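Local coordinates for proximal thread matrix protein 1 (Mytilus galloprovincialis, PDB 4CN9), which binds zinc and collagen as a matrix protein of the mussel byssus, probably through its von Willebrand factor type A domains, at residues A[279-284]-A[320-325]; A[271-276]-A[326-331]. All blocks are in the same frame, centred on the assembly; numbering follows the deposited sequence.

Overall arrangement
Both contacts lie in the second von Willebrand factor type A domain and join the same two helices, 272-285 and 318-327. From the N terminus, the chain leaves strand 253-260 and enters helix 272-285; the approach to this helix and its first turns supply 271-276 to interaction 2, and its later turns supply 279-284 to interaction 1. It then forms strands 295-302 and 306-310 before helix 318-327 returns alongside. Its segment 320-325 closes interaction 1, and 326-331, the last residues of that helix and the loop after it, closes interaction 2, so the first loop is nested within the second. The centres are about 11 Å apart, and the salt bridge between Lys281 and Asp326 connects them.

Interaction 1: A[279-284]-A[320-325]; sequences FMKDIV and DIKGAI
Lys281 and Lys322 meet through their aliphatic chains, which cross at about a right angle, with Lys281 CG 3.8 Å from Lys322 CB. Beneath this crossing, Val284 turns both methyls to the other helix: its CG2 lies 3.9 Å from Ile321 CG2 and 4.2 Å from Ile325 CD1. CG1, placed anti to the backbone nitrogen (chi1 168°), is the methyl of Val284 that reaches Lys322 CG at 4.2 Å. Ile325 also offers CG2, which takes Met280 CE at 4.0 Å and Lys281 CG at 4.1 Å; a bend at chi3 of Met280 (-61°) swings that terminal methyl toward the isoleucine. The helices run antiparallel, their axes 9.7 Å apart at closest approach and their directions at 170°. They illustrate the layered alpha/beta packing of the von Willebrand factor type A fold, in which neighbouring helices share one face of the central sheet. Met280 and Val284 rest on Phe257 of strand 253-260, while Ile321 and Ile325 settle on Phe297 and Val299 of the adjacent strand 295-302. On the more exposed side, the ammonium groups diverge, each to an aspartate at the C-terminal end of the other helix, Lys281 NZ bridging to Asp326 and Lys322 NZ to Asp285; Lys281 NZ is also hydrogen-bonded to Asn278 of its own helix.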
loop_
_atom_site.group_PDB
_atom_site.type_symbol
_atom_site.label_atom_id
_atom_site.label_comp_id
_atom_site.label_asym_id
_atom_site.label_seq_id
_atom_site.Cartn_x
_atom_site.Cartn_y
_atom_site.Cartn_z
ATOM N N PHE A 279 -17.812 -6.702 16.158
ATOM C CA PHE A 279 -16.493 -6.577 15.546
ATOM C C PHE A 279 -16.140 -5.096 15.388
ATOM O O PHE A 279 -15.064 -4.658 15.773
ATOM C CB PHE A 279 -16.500 -7.335 14.212
ATOM C CG PHE A 279 -15.246 -7.199 13.387
ATOM C CD1 PHE A 279 -14.107 -7.901 13.707
ATOM C CD2 PHE A 279 -15.240 -6.428 12.242
ATOM C CE1 PHE A 279 -12.970 -7.805 12.931
ATOM C CE2 PHE A 279 -14.097 -6.333 11.452
ATOM C CZ PHE A 279 -12.974 -7.027 11.795
ATOM N N MET A 280 -17.065 -4.309 14.856
ATOM C CA MET A 280 -16.822 -2.883 14.675
ATOM C C MET A 280 -16.677 -2.129 16.001
ATOM O O MET A 280 -15.804 -1.266 16.142
ATOM C CB MET A 280 -17.931 -2.283 13.814
ATOM C CG MET A 280 -17.899 -2.859 12.420
ATOM S SD MET A 280 -19.150 -2.223 11.312
ATOM C CE MET A 280 -20.651 -2.713 12.167
ATOM N N LYS A 281 -17.525 -2.453 16.974
ATOM C CA LYS A 281 -17.404 -1.872 18.310
ATOM C C LYS A 281 -16.060 -2.208 18.971
ATOM O O LYS A 281 -15.468 -1.360 19.634
ATOM C CB LYS A 281 -18.577 -2.325 19.189
ATOM C CG LYS A 281 -19.876 -1.659 18.808
ATOM C CD LYS A 281 -21.093 -2.511 19.135
ATOM C CE LYS A 281 -21.067 -2.977 20.559
ATOM N NZ LYS A 281 -22.167 -3.916 20.898
ATOM N N ASP A 282 -15.576 -3.438 18.786
ATOM C CA ASP A 282 -14.281 -3.832 19.328
ATOM C C ASP A 282 -13.144 -3.019 18.712
ATOM O O ASP A 282 -12.197 -2.643 19.396
ATOM C CB ASP A 282 -14.027 -5.333 19.150
ATOM C CG ASP A 282 -14.898 -6.194 20.071
ATOM O OD1 ASP A 282 -15.551 -5.630 20.966
ATOM O OD2 ASP A 282 -14.933 -7.433 19.893
ATOM N N ILE A 283 -13.261 -2.711 17.425
ATOM C CA ILE A 283 -12.283 -1.868 16.748
ATOM C C ILE A 283 -12.278 -0.464 17.322
ATOM O O ILE A 283 -11.218 0.111 17.595
ATOM C CB ILE A 283 -12.557 -1.847 15.225
ATOM C CG1 ILE A 283 -12.231 -3.228 14.657
ATOM C CG2 ILE A 283 -11.743 -0.747 14.524
ATOM C CD1 ILE A 283 -12.682 -3.423 13.256
ATOM N N VAL A 284 -13.464 0.094 17.537
ATOM C CA VAL A 284 -13.568 1.417 18.133
ATOM C C VAL A 284 -12.824 1.471 19.473
ATOM O O VAL A 284 -12.109 2.435 19.768
ATOM C CB VAL A 284 -15.045 1.837 18.300
ATOM C CG1 VAL A 284 -15.170 3.059 19.180
ATOM C CG2 VAL A 284 -15.673 2.102 16.917
ATOM N N ASP A 320 -21.021 6.573 22.859
ATOM C CA ASP A 320 -21.989 7.046 21.862
ATOM C C ASP A 320 -21.766 6.365 20.499
ATOM O O ASP A 320 -22.707 5.960 19.829
ATOM C CB ASP A 320 -21.892 8.561 21.676
ATOM C CG ASP A 320 -22.467 9.349 22.851
ATOM O OD1 ASP A 320 -23.298 8.797 23.608
ATOM O OD2 ASP A 320 -22.070 10.530 23.003
ATOM N N ILE A 321 -20.514 6.260 20.083
ATOM C CA ILE A 321 -20.213 5.625 18.803
ATOM C C ILE A 321 -20.680 4.171 18.797
ATOM O O ILE A 321 -21.374 3.735 17.879
ATOM C CB ILE A 321 -18.726 5.729 18.471
ATOM C CG1 ILE A 321 -18.379 7.183 18.207
ATOM C CG2 ILE A 321 -18.388 4.852 17.254
ATOM C CD1 ILE A 321 -16.912 7.478 18.220
ATOM N N LYS A 322 -20.338 3.427 19.842
ATOM C CA LYS A 322 -20.742 2.027 19.915
ATOM C C LYS A 322 -22.256 1.846 19.995
ATOM O O LYS A 322 -22.798 0.952 19.373
ATOM C CB LYS A 322 -20.049 1.342 21.093
ATOM C CG LYS A 322 -18.544 1.367 20.948
ATOM C CD LYS A 322 -17.833 0.537 22.009
ATOM C CE LYS A 322 -18.040 1.055 23.402
ATOM N NZ LYS A 322 -17.469 0.080 24.375
ATOM N N GLY A 323 -22.937 2.687 20.764
ATOM C CA GLY A 323 -24.385 2.618 20.840
ATOM C C GLY A 323 -25.034 2.987 19.512
ATOM O O GLY A 323 -26.079 2.454 19.161
ATOM N N ALA A 324 -24.417 3.896 18.762
ATOM C CA ALA A 324 -24.956 4.256 17.449
ATOM C C ALA A 324 -24.820 3.087 16.473
ATOM O O ALA A 324 -25.733 2.807 15.679
ATOM C CB ALA A 324 -24.263 5.499 16.909
ATOM N N ILE A 325 -23.684 2.399 16.534
ATOM C CA ILE A 325 -23.478 1.218 15.696
ATOM C C ILE A 325 -24.559 0.172 15.977
ATOM O O ILE A 325 -25.131 -0.427 15.058
ATOM C CB ILE A 325 -22.074 0.620 15.934
ATOM C CG1 ILE A 325 -21.024 1.503 15.243
ATOM C CG2 ILE A 325 -21.998 -0.798 15.413
ATOM C CD1 ILE A 325 -19.627 1.262 15.703
#

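Interaction 2: A[271-276]-A[326-331]; sequences NNYQLM and DKVTPS. Unlike the reference sequence in segment 326-331: Thr329 (reference Ser).
Gln274 faces Asp326 and Tyr273 faces Pro330, each as the nearest backbone pair, with CA atoms 7.8 Å and 8.0 Å apart respectively, where the start of helix 272-285 is fastened to the loop leaving helix 318-327 in the second von Willebrand factor type A domain, away from the zinc sites. Tyr273 reaches across with its ring, CG lying anti to the backbone nitrogen (chi1 -165°). Pro330 covers one face in a CH-pi contact, its CB 4.1 Å from the ring centroid. Val328 O sits at the ring edge, 3.3 Å from Tyr273 CE2, and the hydroxyl's bond to it is only weak (OH to O 3.4 Å); Lys277 also donates to this oxygen. Tyr273 and Val328 both pack on Phe259 of strand 253-260. Nearer solvent, Gln274 bends at chi2 (63°), and its NE2 donates a nearly straight bond of 3.1 Å to Asp326 OD1 from the syn side, tilted 35° out of the carboxylate plane. Gln274 NE2 also bonds Asn278. With Lys281 on OD2, both carboxylate oxygens have donors, which should stabilise the ionised aspartate and fix its rotation, while the mainly apolar packing on the tyrosine probably helps to hold the loop against helix 272-285.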
loop_
_atom_site.group_PDB
_atom_site.type_symbol
_atom_site.label_atom_id
_atom_site.label_comp_id
_atom_site.label_asym_id
_atom_site.label_seq_id
_atom_site.Cartn_x
_atom_site.Cartn_y
_atom_site.Cartn_z
ATOM N N ASN A 271 -27.589 -14.566 14.586
ATOM C CA ASN A 271 -26.553 -13.837 15.314
ATOM C C ASN A 271 -25.617 -13.017 14.429
ATOM O O ASN A 271 -24.848 -12.224 14.946
ATOM C CB ASN A 271 -25.631 -14.792 16.081
ATOM C CG ASN A 271 -26.354 -15.612 17.113
ATOM O OD1 ASN A 271 -26.669 -15.123 18.203
ATOM N ND2 ASN A 271 -26.587 -16.893 16.794
ATOM N N ASN A 272 -25.645 -13.232 13.120
ATOM C CA ASN A 272 -24.565 -12.722 12.269
ATOM C C ASN A 272 -24.417 -11.209 12.360
ATOM O O ASN A 272 -23.310 -10.684 12.510
ATOM C CB ASN A 272 -24.770 -13.150 10.815
ATOM C CG ASN A 272 -24.404 -14.610 10.579
ATOM O OD1 ASN A 272 -23.723 -15.222 11.394
ATOM N ND2 ASN A 272 -24.839 -15.159 9.456
ATOM N N TYR A 273 -25.540 -10.514 12.282
ATOM C CA TYR A 273 -25.523 -9.067 12.202
ATOM C C TYR A 273 -24.971 -8.491 13.499
ATOM O O TYR A 273 -24.180 -7.553 13.480
ATOM C CB TYR A 273 -26.934 -8.566 11.921
ATOM C CG TYR A 273 -27.020 -7.137 11.456
ATOM C CD1 TYR A 273 -26.400 -6.719 10.285
ATOM C CD2 TYR A 273 -27.731 -6.208 12.190
ATOM C CE1 TYR A 273 -26.498 -5.393 9.863
ATOM C CE2 TYR A 273 -27.843 -4.911 11.783
ATOM C CZ TYR A 273 -27.222 -4.503 10.628
ATOM O OH TYR A 273 -27.347 -3.186 10.263
ATOM N N GLN A 274 -25.358 -9.064 14.637
ATOM C CA GLN A 274 -24.794 -8.599 15.903
ATOM C C GLN A 274 -23.309 -8.929 16.030
ATOM O O GLN A 274 -22.551 -8.179 16.645
ATOM C CB GLN A 274 -25.546 -9.183 17.099
ATOM C CG GLN A 274 -25.113 -8.566 18.425
ATOM C CD GLN A 274 -25.409 -7.081 18.480
ATOM O OE1 GLN A 274 -26.473 -6.636 18.039
ATOM N NE2 GLN A 274 -24.465 -6.301 18.993
ATOM N N LEU A 275 -22.894 -10.068 15.484
ATOM C CA LEU A 275 -21.481 -10.433 15.512
ATOM C C LEU A 275 -20.663 -9.388 14.735
ATOM O O LEU A 275 -19.583 -8.965 15.162
ATOM C CB LEU A 275 -21.270 -11.839 14.951
ATOM C CG LEU A 275 -21.677 -13.009 15.863
ATOM C CD1 LEU A 275 -21.604 -14.320 15.107
ATOM C CD2 LEU A 275 -20.807 -13.064 17.115
ATOM N N MET A 276 -21.203 -8.950 13.605
ATOM C CA MET A 276 -20.556 -7.925 12.802
ATOM C C MET A 276 -20.498 -6.583 13.540
ATOM O O MET A 276 -19.462 -5.908 13.545
ATOM C CB MET A 276 -21.284 -7.790 11.449
ATOM C CG MET A 276 -20.607 -6.844 10.465
ATOM S SD MET A 276 -21.565 -6.700 8.919
ATOM C CE MET A 276 -23.087 -6.038 9.554
ATOM N N ASP A 326 -24.877 -0.001 17.252
ATOM C CA ASP A 326 -25.827 -1.026 17.670
ATOM C C ASP A 326 -27.273 -0.756 17.258
ATOM O O ASP A 326 -28.063 -1.693 17.099
ATOM C CB ASP A 326 -25.743 -1.216 19.180
ATOM C CG ASP A 326 -24.798 -2.335 19.568
ATOM O OD1 ASP A 326 -24.513 -3.192 18.711
ATOM O OD2 ASP A 326 -24.334 -2.350 20.719
ATOM N N LYS A 327 -27.618 0.516 17.096
ATOM C CA LYS A 327 -28.957 0.910 16.676
ATOM C C LYS A 327 -29.228 0.702 15.183
ATOM O O LYS A 327 -30.376 0.756 14.740
ATOM C CB LYS A 327 -29.199 2.385 17.024
ATOM C CG LYS A 327 -29.534 2.640 18.483
ATOM C CD LYS A 327 -29.895 4.105 18.731
ATOM C CE LYS A 327 -29.399 4.566 20.097
ATOM N NZ LYS A 327 -29.578 6.033 20.314
ATOM N N VAL A 328 -28.189 0.460 14.399
ATOM C CA VAL A 328 -28.364 0.329 12.952
ATOM C C VAL A 328 -29.164 -0.928 12.605
ATOM O O VAL A 328 -28.841 -2.021 13.056
ATOM C CB VAL A 328 -27.005 0.339 12.226
ATOM C CG1 VAL A 328 -27.165 0.018 10.742
ATOM C CG2 VAL A 328 -26.360 1.695 12.397
ATOM N N THR A 329 -30.223 -0.747 11.824
ATOM C CA THR A 329 -31.147 -1.829 11.477
ATOM C C THR A 329 -30.869 -2.370 10.075
ATOM O O THR A 329 -30.513 -1.621 9.180
ATOM C CB THR A 329 -32.613 -1.344 11.507
ATOM O OG1 THR A 329 -32.804 -0.328 10.510
ATOM C CG2 THR A 329 -32.972 -0.778 12.869
ATOM N N PRO A 330 -31.034 -3.678 9.884
ATOM C CA PRO A 330 -30.790 -4.220 8.546
ATOM C C PRO A 330 -31.967 -3.987 7.613
ATOM O O PRO A 330 -33.078 -3.735 8.059
ATOM C CB PRO A 330 -30.578 -5.709 8.797
ATOM C CG PRO A 330 -31.298 -5.993 10.086
ATOM C CD PRO A 330 -31.327 -4.725 10.881
ATOM N N SER A 331 -31.705 -4.062 6.318
ATOM C CA SER A 331 -32.730 -3.922 5.306
ATOM C C SER A 331 -33.462 -5.245 5.112
ATOM O O SER A 331 -32.955 -6.305 5.466
ATOM C CB SER A 331 -32.075 -3.487 3.995
ATOM O OG SER A 331 -33.020 -3.405 2.952
#